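PDB 3NI7: bacterial regulatory proteins, TetR family from Nitrosomonas europaea, which probably binds DNA as a TetR-family transcriptional regulator, pairing a helix-turn-helix head with a helical C-terminal domain. Local coordinates for residues V28-I33 and D52-A57; D32-L37 and D42-Y47; I90-L95 and R172-F177; T153-M158 and R180-A185. All coordinates share one frame; numbering follows the deposited sequence. Where two conformers were deposited one is given.

Contact 1: V28-I33 and D52-A57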
loop_
_atom_site.group_PDB
_atom_site.type_symbol
_atom_site.label_atom_id
_atom_site.label_comp_id
_atom_site.label_asym_id
_atom_site.label_seq_id
_atom_site.Cartn_x
_atom_site.Cartn_y
_atom_site.Cartn_z
ATOM N N VAL A 28 -12.740 20.261 9.555
ATOM C CA VAL A 28 -12.486 21.441 8.742
ATOM C C VAL A 28 -13.627 21.727 7.768
ATOM O O VAL A 28 -13.950 20.885 6.925
ATOM C CB VAL A 28 -11.232 21.309 7.895
ATOM C CG1 VAL A 28 -11.172 22.479 6.906
ATOM C CG2 VAL A 28 -10.007 21.262 8.753
ATOM N N ARG A 29 -14.217 22.918 7.885
ATOM C CA ARG A 29 -15.213 23.429 6.929
ATOM C C ARG A 29 -14.694 24.653 6.174
ATOM O O ARG A 29 -13.832 25.390 6.671
ATOM C CB ARG A 29 -16.489 23.822 7.657
ATOM C CG ARG A 29 -17.178 22.714 8.395
ATOM C CD ARG A 29 -17.677 21.621 7.467
ATOM N NE ARG A 29 -18.107 20.473 8.262
ATOM C CZ ARG A 29 -17.293 19.593 8.840
ATOM N NH1 ARG A 29 -15.975 19.694 8.699
ATOM N NH2 ARG A 29 -17.808 18.596 9.560
ATOM N N LEU A 30 -15.228 24.858 4.975
ATOM C CA LEU A 30 -14.834 25.976 4.128
ATOM C C LEU A 30 -15.163 27.319 4.771
ATOM O O LEU A 30 -14.381 28.264 4.683
ATOM C CB LEU A 30 -15.512 25.873 2.761
ATOM C CG LEU A 30 -14.754 25.113 1.673
ATOM C CD1 LEU A 30 -13.333 24.811 2.117
ATOM C CD2 LEU A 30 -15.488 23.834 1.302
ATOM N N TYR A 31 -16.325 27.402 5.411
ATOM C CA TYR A 31 -16.744 28.647 6.039
ATOM C C TYR A 31 -15.715 29.063 7.078
ATOM O O TYR A 31 -15.389 30.242 7.209
ATOM C CB TYR A 31 -18.113 28.483 6.697
ATOM N N ASP A 32 -15.202 28.083 7.813
ATOM C CA ASP A 32 -14.191 28.340 8.827
ATOM C C ASP A 32 -12.929 28.901 8.179
ATOM O O ASP A 32 -12.293 29.805 8.720
ATOM C CB ASP A 32 -13.866 27.060 9.598
ATOM C CG ASP A 32 -14.956 26.678 10.578
ATOM O OD1 ASP A 32 -15.536 27.587 11.208
ATOM O OD2 ASP A 32 -15.236 25.470 10.718
ATOM N N ILE A 33 -12.572 28.362 7.017
ATOM C CA ILE A 33 -11.376 28.816 6.303
ATOM C C ILE A 33 -11.592 30.273 5.974
ATOM O O ILE A 33 -10.704 31.119 6.155
ATOM C CB ILE A 33 -11.135 28.021 4.990
ATOM C CG1 ILE A 33 -10.896 26.535 5.270
ATOM C CG2 ILE A 33 -9.949 28.578 4.270
ATOM C CD1 ILE A 33 -10.553 25.756 4.087
ATOM N N ASP A 52 -12.404 17.781 -0.676
ATOM C CA ASP A 52 -11.461 16.988 -1.471
ATOM C C ASP A 52 -10.560 17.897 -2.276
ATOM O O ASP A 52 -9.407 17.731 -2.277
ATOM C CB ASP A 52 -12.200 16.119 -2.502
ATOM C CG ASP A 52 -12.908 14.926 -1.885
ATOM O OD1 ASP A 52 -12.231 14.185 -1.118
ATOM O OD2 ASP A 52 -14.129 14.732 -2.200
ATOM N N GLU A 53 -11.112 18.850 -3.010
ATOM C CA GLU A 53 -10.307 19.646 -3.937
ATOM C C GLU A 53 -9.057 20.142 -3.256
ATOM O O GLU A 53 -8.058 20.342 -3.926
ATOM C CB GLU A 53 -11.122 20.805 -4.536
ATOM C CG GLU A 53 -12.122 20.345 -5.586
ATOM C CD GLU A 53 -12.968 21.482 -6.190
ATOM O OE1 GLU A 53 -12.699 22.691 -5.919
ATOM O OE2 GLU A 53 -13.943 21.164 -6.946
ATOM N N LEU A 54 -9.122 20.332 -1.932
ATOM C CA LEU A 54 -7.974 20.788 -1.129
ATOM C C LEU A 54 -6.857 19.724 -0.956
ATOM O O LEU A 54 -5.648 20.010 -0.969
ATOM C CB LEU A 54 -8.461 21.255 0.251
ATOM C CG LEU A 54 -9.383 22.495 0.330
ATOM C CD1 LEU A 54 -10.303 22.404 1.538
ATOM C CD2 LEU A 54 -8.546 23.750 0.412
ATOM N N ILE A 55 -7.287 18.488 -0.764
ATOM C CA ILE A 55 -6.384 17.382 -0.699
ATOM C C ILE A 55 -5.560 17.380 -1.979
ATOM O O ILE A 55 -4.301 17.347 -1.945
ATOM C CB ILE A 55 -7.106 16.044 -0.501
ATOM C CG1 ILE A 55 -7.994 16.120 0.747
ATOM C CG2 ILE A 55 -6.043 14.868 -0.383
ATOM C CD1 ILE A 55 -8.562 14.818 1.212
ATOM N N ASP A 56 -6.256 17.451 -3.107
ATOM C CA ASP A 56 -5.569 17.601 -4.379
ATOM C C ASP A 56 -4.478 18.662 -4.324
ATOM O O ASP A 56 -3.302 18.327 -4.581
ATOM C CB ASP A 56 -6.537 17.937 -5.508
ATOM C CG ASP A 56 -6.811 16.752 -6.372
ATOM O OD1 ASP A 56 -6.002 15.792 -6.254
ATOM O OD2 ASP A 56 -7.803 16.768 -7.173
ATOM N N ALA A 57 -4.865 19.911 -3.984
ATOM C CA ALA A 57 -3.883 21.013 -3.937
ATOM C C ALA A 57 -2.672 20.708 -3.001
ATOM O O ALA A 57 -1.518 21.087 -3.288
ATOM C CB ALA A 57 -4.516 22.239 -3.552
#
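Leu54 meets two residues of helix 30-36, Leu30 and Ile33, and does so with a single methyl. Its CD1 lies 3.9 Å from CD1 of Leu30. The same CD1 is 4.2 Å from CD1 of Ile33. The contact is purely apolar, methyl against methyl. The side chains of Leu30 and Leu54 run past one another in opposite directions, touching only at CD1. Leu54 sets CG opposite its own carbonyl carbon, chi1 -65°, and its CD1 branch reaches across the gap. Ile33 extends its longer branch fully, chi2 -175°, which carries CD1 to Leu54. The backbones stay well apart, with 10.1 Å between CA of Leu30 and CA of Leu54. The gap is therefore bridged by side chains alone.

Helical backbone bonds lie behind these residues. Arg29 is the N-cap residue of helix 30-36, and its O accepts a bond from N of Ile33 at 3.2 Å. This places Leu30 and Ile33 on the first turn. On the other side, N of Ala57 bonds to O of Glu53 within helix 51-69. Further out, Ile33 also packs on Thr15, Ala16 and Leu19 of helix 7-22. Leu30 touches Leu41, and Leu54 touches Phe48. Leu54 and Ile33 are buried, and together these residues form a small hydrophobic core. Such a core is typical of the TetR N-terminal domain, where the predicted helix-turn-helix packs against the following long helix that leads into the rest of the protein.

Contact 2: D32-L37 and D42-Y47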
loop_
_atom_site.group_PDB
_atom_site.type_symbol
_atom_site.label_atom_id
_atom_site.label_comp_id
_atom_site.label_asym_id
_atom_site.label_seq_id
_atom_site.Cartn_x
_atom_site.Cartn_y
_atom_site.Cartn_z
ATOM N N ASP A 32 -15.202 28.083 7.813
ATOM C CA ASP A 32 -14.191 28.340 8.827
ATOM C C ASP A 32 -12.929 28.901 8.179
ATOM O O ASP A 32 -12.293 29.805 8.720
ATOM C CB ASP A 32 -13.866 27.060 9.598
ATOM C CG ASP A 32 -14.956 26.678 10.578
ATOM O OD1 ASP A 32 -15.536 27.587 11.208
ATOM O OD2 ASP A 32 -15.236 25.470 10.718
ATOM N N ILE A 33 -12.572 28.362 7.017
ATOM C CA ILE A 33 -11.376 28.816 6.303
ATOM C C ILE A 33 -11.592 30.273 5.974
ATOM O O ILE A 33 -10.704 31.119 6.155
ATOM C CB ILE A 33 -11.135 28.021 4.990
ATOM C CG1 ILE A 33 -10.896 26.535 5.270
ATOM C CG2 ILE A 33 -9.949 28.578 4.270
ATOM C CD1 ILE A 33 -10.553 25.756 4.087
ATOM N N ALA A 34 -12.804 30.525 5.476
ATOM C CA ALA A 34 -13.301 31.882 5.133
ATOM C C ALA A 34 -13.133 32.774 6.350
ATOM O O ALA A 34 -12.591 33.894 6.262
ATOM C CB ALA A 34 -14.774 31.829 4.681
ATOM N N ALA A 35 -13.599 32.249 7.482
ATOM C CA ALA A 35 -13.662 33.015 8.707
ATOM C C ALA A 35 -12.209 33.297 9.068
ATOM O O ALA A 35 -11.854 34.467 9.190
ATOM C CB ALA A 35 -14.390 32.248 9.785
ATOM N N ARG A 36 -11.368 32.289 9.056
ATOM C CA ARG A 36 -9.995 32.447 9.384
ATOM C C ARG A 36 -9.289 33.427 8.510
ATOM O O ARG A 36 -8.386 34.083 8.939
ATOM C CB ARG A 36 -9.320 31.127 9.182
ATOM C CG ARG A 36 -8.529 30.674 10.348
ATOM C CD ARG A 36 -7.099 30.711 10.053
ATOM N NE ARG A 36 -6.478 29.824 10.998
ATOM C CZ ARG A 36 -5.282 29.287 10.889
ATOM N NH1 ARG A 36 -4.518 29.539 9.843
ATOM N NH2 ARG A 36 -4.872 28.514 11.864
ATOM N N LEU A 37 -9.614 33.480 7.249
ATOM C CA LEU A 37 -8.898 34.387 6.391
ATOM C C LEU A 37 -9.513 35.740 6.326
ATOM O O LEU A 37 -9.012 36.591 5.554
ATOM C CB LEU A 37 -8.917 33.833 5.002
ATOM C CG LEU A 37 -7.747 32.945 4.699
ATOM C CD1 LEU A 37 -8.201 31.931 3.708
ATOM C CD2 LEU A 37 -6.643 33.861 4.180
ATOM N N ASP A 42 -18.182 32.836 -0.347
ATOM C CA ASP A 42 -18.291 32.970 -1.804
ATOM C C ASP A 42 -16.900 33.121 -2.425
ATOM O O ASP A 42 -16.674 32.707 -3.560
ATOM C CB ASP A 42 -19.187 34.151 -2.186
ATOM C CG ASP A 42 -20.658 33.870 -1.899
ATOM O OD1 ASP A 42 -21.601 34.663 -2.320
ATOM O OD2 ASP A 42 -20.859 32.805 -1.263
ATOM N N GLU A 43 -15.988 33.743 -1.693
ATOM C CA GLU A 43 -14.652 33.946 -2.206
ATOM C C GLU A 43 -13.874 32.643 -2.201
ATOM O O GLU A 43 -13.161 32.327 -3.136
ATOM C CB GLU A 43 -13.895 34.981 -1.393
ATOM C CG GLU A 43 -13.707 36.323 -2.108
ATOM C CD GLU A 43 -12.890 37.343 -1.257
ATOM O OE1 GLU A 43 -13.447 37.957 -0.287
ATOM O OE2 GLU A 43 -11.678 37.505 -1.579
ATOM N N ILE A 44 -14.004 31.886 -1.137
ATOM C CA ILE A 44 -13.316 30.600 -1.068
ATOM C C ILE A 44 -13.771 29.650 -2.173
ATOM O O ILE A 44 -12.958 28.962 -2.789
ATOM C CB ILE A 44 -13.554 29.913 0.269
ATOM C CG1 ILE A 44 -12.955 30.742 1.398
ATOM C CG2 ILE A 44 -12.902 28.567 0.268
ATOM C CD1 ILE A 44 -11.648 31.428 1.013
ATOM N N ARG A 45 -15.069 29.643 -2.453
ATOM C CA ARG A 45 -15.596 28.654 -3.333
ATOM C C ARG A 45 -15.235 28.964 -4.778
ATOM O O ARG A 45 -15.334 28.082 -5.608
ATOM C CB ARG A 45 -17.089 28.471 -3.110
ATOM C CG ARG A 45 -17.436 27.729 -1.829
ATOM C CD ARG A 45 -18.908 27.311 -1.699
ATOM N NE ARG A 45 -19.431 26.612 -2.889
ATOM C CZ ARG A 45 -19.595 25.291 -3.021
ATOM N NH1 ARG A 45 -19.282 24.449 -2.029
ATOM N NH2 ARG A 45 -20.053 24.790 -4.175
ATOM N N LEU A 46 -14.767 30.173 -5.082
ATOM C CA LEU A 46 -14.182 30.414 -6.400
ATOM C C LEU A 46 -13.047 29.397 -6.637
ATOM O O LEU A 46 -12.937 28.790 -7.694
ATOM C CB LEU A 46 -13.617 31.820 -6.504
ATOM C CG LEU A 46 -14.572 32.999 -6.772
ATOM C CD1 LEU A 46 -13.867 34.328 -6.466
ATOM C CD2 LEU A 46 -15.174 33.066 -8.196
ATOM N N TYR A 47 -12.214 29.209 -5.611
ATOM C CA TYR A 47 -11.050 28.350 -5.690
ATOM C C TYR A 47 -11.378 26.925 -5.379
ATOM O O TYR A 47 -10.961 26.050 -6.071
ATOM C CB TYR A 47 -9.990 28.817 -4.714
ATOM C CG TYR A 47 -9.530 30.181 -5.062
ATOM C CD1 TYR A 47 -8.522 30.372 -5.991
ATOM C CD2 TYR A 47 -10.126 31.268 -4.517
ATOM C CE1 TYR A 47 -8.104 31.615 -6.356
ATOM C CE2 TYR A 47 -9.702 32.524 -4.847
ATOM C CZ TYR A 47 -8.684 32.692 -5.791
ATOM O OH TYR A 47 -8.246 33.942 -6.199
#
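Ile44 reaches Ala34 and Leu37 because its CG1 branch lies opposite its carbonyl carbon, chi1 -64°. This turns CG1 toward helix 30-36; chi2, -36°, then places CD1. The shorter branch, CG2, takes the other direction, opposite the backbone N. CG1 of Ile44 then rests 3.9 Å from CB of Ala34. It is equally close to the Ala34 backbone, 3.9 Å from CA. The isoleucine thus lies against the helix surface itself, where the small alanine lets it come near. The helices are correspondingly close here, with 6.3 Å between CA of Ala34 and CA of Ile44. One turn further on, CD1 of Leu37 approaches CD1 of Ile44 at 4.4 Å. This is a looser touch between two methyls. Ile44 is buried and takes the larger share of the contact.

Backbone bonds hold the partners in place. N of Leu37 bonds to O of Ile33 at 2.8 Å, near the end of helix 30-36. OG of Ser40, just before helix 41-47, bonds to N of Glu43 in its first turn. Helices 30-36 and 41-47, with the short turn between them, make up the predicted helix-turn-helix motif. Ile44 fastens its second helix to its first. Its CG2 also touches Leu30, one turn before Ala34 on helix 30-36. Helix 7-22 lies behind, packing on Ile33 and Arg36.

Contact 3: I90-L95 and R172-F177; sequences IWLDAL and RHTRQF
Between segments 90-95 and 172-177 the nearest CA atoms are those of Leu92 and Thr174, 9.5 Å apart, so the backbones stand off and side chains span the gap. Asp93 and Arg175 form a long salt bridge, 3.6 Å from OD2 of Asp93 to NH1 of Arg175. OD1 of Asp93 is almost as near to NH1 of Arg175, at 3.7 Å. The carboxylate therefore faces one guanidinium nitrogen with both oxygens. OD2 sits at the guanidinium edge, in its plane, but the two planes are turned 42° apart. The arginine chain bends at chi3, 70°, which swings its tip over to the aspartate. These two residues lie at the margin of the contact.

Both helices belong to the all-helical C-terminal domain of the TetR fold, and the last helix starts with this segment. Deeper in, CD1 of Leu92 approaches CG2 of Thr174 at 4.4 Å. Both residues are buried. Helix 149-164 fills in beneath them: Leu92 packs on Phe160 and Trp163, and Thr174 on Thr159. O of Arg175 accepts a hydrogen bond from NE2 of His85, a second tie to helix 80-96.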
loop_
_atom_site.group_PDB
_atom_site.type_symbol
_atom_site.label_atom_id
_atom_site.label_comp_id
_atom_site.label_asym_id
_atom_site.label_seq_id
_atom_site.Cartn_x
_atom_site.Cartn_y
_atom_site.Cartn_z
ATOM N N ILE A 90 11.917 14.659 -0.874
ATOM C CA ILE A 90 11.354 16.012 -1.071
ATOM C C ILE A 90 9.840 15.955 -0.985
ATOM O O ILE A 90 9.186 16.745 -0.340
ATOM C CB ILE A 90 11.692 16.604 -2.436
ATOM C CG1 ILE A 90 13.167 16.935 -2.551
ATOM C CG2 ILE A 90 10.975 17.883 -2.595
ATOM C CD1 ILE A 90 13.546 18.192 -1.816
ATOM N N TRP A 91 9.274 14.980 -1.629
ATOM C CA TRP A 91 7.831 14.852 -1.604
ATOM C C TRP A 91 7.365 14.680 -0.157
ATOM O O TRP A 91 6.418 15.333 0.277
ATOM C CB TRP A 91 7.441 13.632 -2.426
ATOM C CG TRP A 91 6.062 13.557 -2.822
ATOM C CD1 TRP A 91 5.463 14.311 -3.748
ATOM C CD2 TRP A 91 5.099 12.604 -2.376
ATOM N NE1 TRP A 91 4.146 13.924 -3.901
ATOM C CE2 TRP A 91 3.896 12.879 -3.061
ATOM C CE3 TRP A 91 5.134 11.539 -1.461
ATOM C CZ2 TRP A 91 2.732 12.160 -2.851
ATOM C CZ3 TRP A 91 3.990 10.817 -1.235
ATOM C CH2 TRP A 91 2.786 11.135 -1.927
ATOM N N LEU A 92 8.025 13.803 0.603
ATOM C CA LEU A 92 7.522 13.554 1.964
ATOM C C LEU A 92 7.807 14.695 2.924
ATOM O O LEU A 92 6.997 14.981 3.805
ATOM C CB LEU A 92 8.014 12.249 2.488
ATOM C CG LEU A 92 7.344 11.051 1.792
ATOM C CD1 LEU A 92 8.299 9.848 1.790
ATOM C CD2 LEU A 92 6.036 10.693 2.471
ATOM N N ASP A 93 8.915 15.385 2.705
ATOM C CA ASP A 93 9.216 16.580 3.459
ATOM C C ASP A 93 8.154 17.670 3.199
ATOM O O ASP A 93 7.651 18.319 4.114
ATOM C CB ASP A 93 10.620 17.080 3.123
ATOM C CG ASP A 93 11.712 16.229 3.772
ATOM O OD1 ASP A 93 11.394 15.236 4.483
ATOM O OD2 ASP A 93 12.903 16.549 3.560
ATOM N N ALA A 94 7.814 17.851 1.927
ATOM C CA ALA A 94 6.783 18.750 1.565
ATOM C C ALA A 94 5.524 18.437 2.389
ATOM O O ALA A 94 4.946 19.317 3.092
ATOM C CB ALA A 94 6.508 18.629 0.116
ATOM N N LEU A 95 5.096 17.187 2.322
ATOM C CA LEU A 95 3.898 16.782 3.070
ATOM C C LEU A 95 4.127 16.918 4.545
ATOM O O LEU A 95 3.209 17.199 5.308
ATOM C CB LEU A 95 3.536 15.323 2.771
ATOM C CG LEU A 95 3.194 15.058 1.286
ATOM C CD1 LEU A 95 2.948 13.579 0.937
ATOM C CD2 LEU A 95 2.001 15.882 0.898
ATOM N N ARG A 172 14.135 10.545 10.100
ATOM C CA ARG A 172 15.334 9.739 10.010
ATOM C C ARG A 172 14.951 8.303 9.620
ATOM O O ARG A 172 15.503 7.748 8.662
ATOM C CB ARG A 172 16.078 9.728 11.363
ATOM N N HIS A 173 13.975 7.738 10.333
ATOM C CA HIS A 173 13.693 6.322 10.219
ATOM C C HIS A 173 13.236 6.018 8.797
ATOM O O HIS A 173 13.734 5.051 8.203
ATOM C CB HIS A 173 12.658 5.843 11.243
ATOM C CG HIS A 173 13.204 5.629 12.620
ATOM N ND1 HIS A 173 12.560 6.071 13.756
ATOM C CD2 HIS A 173 14.324 5.003 13.051
ATOM C CE1 HIS A 173 13.262 5.737 14.828
ATOM N NE2 HIS A 173 14.343 5.094 14.427
ATOM N N THR A 174 12.308 6.827 8.260
ATOM C CA THR A 174 11.848 6.713 6.881
ATOM C C THR A 174 12.982 6.823 5.869
ATOM O O THR A 174 13.063 6.047 4.968
ATOM C CB THR A 174 10.810 7.843 6.518
ATOM O OG1 THR A 174 9.651 7.783 7.383
ATOM C CG2 THR A 174 10.382 7.717 5.080
ATOM N N ARG A 175 13.850 7.807 6.017
ATOM C CA ARG A 175 14.959 8.030 5.084
ATOM C C ARG A 175 15.776 6.775 4.964
ATOM O O ARG A 175 16.036 6.298 3.854
ATOM C CB ARG A 175 15.871 9.179 5.547
ATOM C CG ARG A 175 15.073 10.452 6.056
ATOM C CD ARG A 175 15.965 11.665 6.293
ATOM N NE ARG A 175 16.438 12.181 5.015
ATOM C CZ ARG A 175 15.860 13.183 4.357
ATOM N NH1 ARG A 175 14.774 13.824 4.857
ATOM N NH2 ARG A 175 16.366 13.554 3.184
ATOM N N GLN A 176 16.170 6.221 6.102
ATOM C CA GLN A 176 16.925 4.959 6.110
ATOM C C GLN A 176 16.129 3.812 5.523
ATOM O O GLN A 176 16.654 3.066 4.701
ATOM C CB GLN A 176 17.338 4.602 7.514
ATOM C CG GLN A 176 18.539 3.656 7.549
ATOM C CD GLN A 176 19.017 3.407 8.933
ATOM O OE1 GLN A 176 19.892 2.625 9.122
ATOM N NE2 GLN A 176 18.429 4.100 9.915
ATOM N N PHE A 177 14.860 3.703 5.909
ATOM C CA PHE A 177 13.969 2.644 5.396
ATOM C C PHE A 177 13.916 2.652 3.881
ATOM O O PHE A 177 14.064 1.620 3.248
ATOM C CB PHE A 177 12.569 2.784 5.987
ATOM C CG PHE A 177 11.550 1.909 5.347
ATOM C CD1 PHE A 177 10.862 2.330 4.202
ATOM C CD2 PHE A 177 11.225 0.690 5.904
ATOM C CE1 PHE A 177 9.892 1.509 3.617
ATOM C CE2 PHE A 177 10.248 -0.129 5.326
ATOM C CZ PHE A 177 9.584 0.272 4.192
#

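Contact 4: T153-M158 and R180-A185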
loop_
_atom_site.group_PDB
_atom_site.type_symbol
_atom_site.label_atom_id
_atom_site.label_comp_id
_atom_site.label_asym_id
_atom_site.label_seq_id
_atom_site.Cartn_x
_atom_site.Cartn_y
_atom_site.Cartn_z
ATOM N N THR A 153 6.794 0.717 -7.064
ATOM C CA THR A 153 5.504 1.141 -6.555
ATOM C C THR A 153 5.345 0.631 -5.154
ATOM O O THR A 153 4.955 1.384 -4.252
ATOM C CB THR A 153 4.284 0.639 -7.396
ATOM O OG1 THR A 153 4.348 1.206 -8.709
ATOM C CG2 THR A 153 3.003 1.092 -6.759
ATOM N N THR A 154 5.637 -0.654 -4.977
ATOM C CA THR A 154 5.399 -1.277 -3.704
ATOM C C THR A 154 6.235 -0.577 -2.686
ATOM O O THR A 154 5.828 -0.420 -1.555
ATOM C CB THR A 154 5.734 -2.721 -3.745
ATOM O OG1 THR A 154 4.825 -3.362 -4.666
ATOM C CG2 THR A 154 5.595 -3.335 -2.349
ATOM N N ILE A 155 7.399 -0.107 -3.101
ATOM C CA ILE A 155 8.274 0.595 -2.163
ATOM C C ILE A 155 7.741 1.969 -1.843
ATOM O O ILE A 155 7.769 2.430 -0.691
ATOM C CB ILE A 155 9.752 0.699 -2.660
ATOM C CG1 ILE A 155 10.426 -0.707 -2.686
ATOM C CG2 ILE A 155 10.553 1.594 -1.729
ATOM C CD1 ILE A 155 11.674 -0.847 -3.623
ATOM N N TYR A 156 7.256 2.647 -2.862
ATOM C CA TYR A 156 6.806 4.023 -2.644
ATOM C C TYR A 156 5.563 4.023 -1.767
ATOM O O TYR A 156 5.501 4.687 -0.759
ATOM C CB TYR A 156 6.655 4.708 -3.943
ATOM C CG TYR A 156 5.893 5.962 -3.932
ATOM C CD1 TYR A 156 6.493 7.197 -3.680
ATOM C CD2 TYR A 156 4.550 5.943 -4.293
ATOM C CE1 TYR A 156 5.731 8.391 -3.726
ATOM C CE2 TYR A 156 3.790 7.098 -4.331
ATOM C CZ TYR A 156 4.376 8.305 -4.058
ATOM O OH TYR A 156 3.513 9.372 -4.171
ATOM N N LEU A 157 4.654 3.134 -2.051
ATOM C CA LEU A 157 3.563 2.910 -1.129
ATOM C C LEU A 157 4.003 2.620 0.300
ATOM O O LEU A 157 3.575 3.282 1.226
ATOM C CB LEU A 157 2.693 1.756 -1.626
ATOM C CG LEU A 157 1.830 2.199 -2.800
ATOM C CD1 LEU A 157 0.790 1.185 -3.123
ATOM C CD2 LEU A 157 1.173 3.434 -2.428
HETATM N N MSE A 158 4.841 1.611 0.488
HETATM C CA MSE A 158 5.172 1.174 1.849
HETATM C C MSE A 158 5.866 2.260 2.637
HETATM O O MSE A 158 5.512 2.544 3.789
HETATM C CB MSE A 158 6.091 0.001 1.826
HETATM C CG MSE A 158 5.453 -1.338 2.008
HETATM SE SE MSE A 158 7.061 -2.578 2.252
HETATM C CE MSE A 158 6.081 -4.236 2.784
ATOM N N ARG A 180 17.288 1.705 2.198
ATOM C CA ARG A 180 17.586 0.307 2.183
ATOM C C ARG A 180 16.817 -0.448 1.153
ATOM O O ARG A 180 17.396 -1.162 0.351
ATOM C CB ARG A 180 17.347 -0.275 3.557
ATOM C CG ARG A 180 18.522 -0.051 4.409
ATOM C CD ARG A 180 18.208 -0.070 5.869
ATOM N NE ARG A 180 19.432 0.309 6.585
ATOM C CZ ARG A 180 19.781 -0.077 7.802
ATOM N NH1 ARG A 180 18.999 -0.826 8.488
ATOM N NH2 ARG A 180 20.938 0.263 8.350
ATOM N N HIS A 181 15.519 -0.268 1.127
ATOM C CA HIS A 181 14.725 -1.033 0.186
ATOM C C HIS A 181 15.101 -0.702 -1.253
ATOM O O HIS A 181 15.078 -1.574 -2.127
ATOM C CB HIS A 181 13.246 -0.825 0.441
ATOM C CG HIS A 181 12.765 -1.511 1.671
ATOM N ND1 HIS A 181 12.956 -0.998 2.936
ATOM C CD2 HIS A 181 12.136 -2.697 1.839
ATOM C CE1 HIS A 181 12.453 -1.832 3.832
ATOM N NE2 HIS A 181 11.961 -2.879 3.196
ATOM N N LEU A 182 15.436 0.554 -1.509
ATOM C CA LEU A 182 15.805 0.951 -2.858
ATOM C C LEU A 182 17.086 0.346 -3.239
ATOM O O LEU A 182 17.232 -0.092 -4.362
ATOM C CB LEU A 182 15.922 2.463 -3.013
ATOM C CG LEU A 182 14.654 3.305 -3.168
ATOM C CD1 LEU A 182 15.088 4.789 -3.346
ATOM C CD2 LEU A 182 13.810 2.818 -4.316
ATOM N N THR A 183 18.014 0.309 -2.280
ATOM C CA THR A 183 19.304 -0.330 -2.481
ATOM C C THR A 183 19.254 -1.835 -2.623
ATOM O O THR A 183 19.792 -2.359 -3.590
ATOM C CB THR A 183 20.234 0.006 -1.376
ATOM O OG1 THR A 183 20.118 1.392 -1.088
ATOM C CG2 THR A 183 21.644 -0.259 -1.805
HETATM N N MSE A 184 18.630 -2.515 -1.661
HETATM C CA MSE A 184 18.519 -3.977 -1.701
HETATM C C MSE A 184 17.923 -4.365 -3.046
HETATM O O MSE A 184 18.504 -5.150 -3.790
HETATM C CB MSE A 184 17.673 -4.529 -0.531
HETATM C CG MSE A 184 18.499 -5.022 0.691
HETATM SE SE MSE A 184 17.557 -5.173 2.456
HETATM C CE MSE A 184 16.167 -3.836 2.081
ATOM N N ALA A 185 16.786 -3.762 -3.359
ATOM C CA ALA A 185 16.047 -3.992 -4.621
ATOM C C ALA A 185 16.870 -3.787 -5.914
ATOM O O ALA A 185 16.764 -4.604 -6.840
ATOM C CB ALA A 185 14.838 -3.090 -4.656
#
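The last two long helices of the C-terminal domain, 149-164 and 172-187, pack here as an antiparallel pair. Their short segments run at 166° to each other, with axes 10.5 Å apart at closest approach. Ile155 carries most of the contact. Its CD1 reaches 3.8 Å from the backbone O of His181 and 4.0 Å from CB of Ala185, one turn along. CD2 of Leu182 meets the same CD1 at 4.3 Å. CD1 of Ile155 thus touches three residues of one helix face. Closer to its stem, CG1 of Ile155 lies 4.2 Å from CB of His181. The isoleucine turns CG1 opposite its carbonyl carbon, chi1 -68°, which aims this branch across the gap.

The selenium of selenomethionine Met158 stands 5.4 Å from the centre of the His181 ring, obliquely, 34° off the ring normal. The ring's ND1 bonds to O of Phe177 in the preceding turn.

The second subunit packs against this pair: Leu157 meets Leu157 of that subunit, and His181 touches its Gln118. This is consistent with the helix-bundle dimer interface typical of TetR-family regulators.

Overall arrangement
Contacts 1 and 2 lie in the N-terminal head and share helix 30-36, where their segments 28-33 and 32-37 overlap at Asp32 and Ile33. Their centres are 9 Å apart, and they touch. Contacts 3 and 4 lie across the chain's centre, in the C-terminal domain, and share helix 172-187; their centres are 13 Å apart. The head and this domain are linked through helix 51-69, which follows the helix-turn-helix and also packs on helix 80-96. Contacts 1 and 2 are buried and apolar; contact 4 is buried too but adds a histidine ring beside selenium. Contact 3 is only partly buried and adds a salt bridge at its margin. Contact 4 alone has the second subunit beside it and buries the largest area of the four.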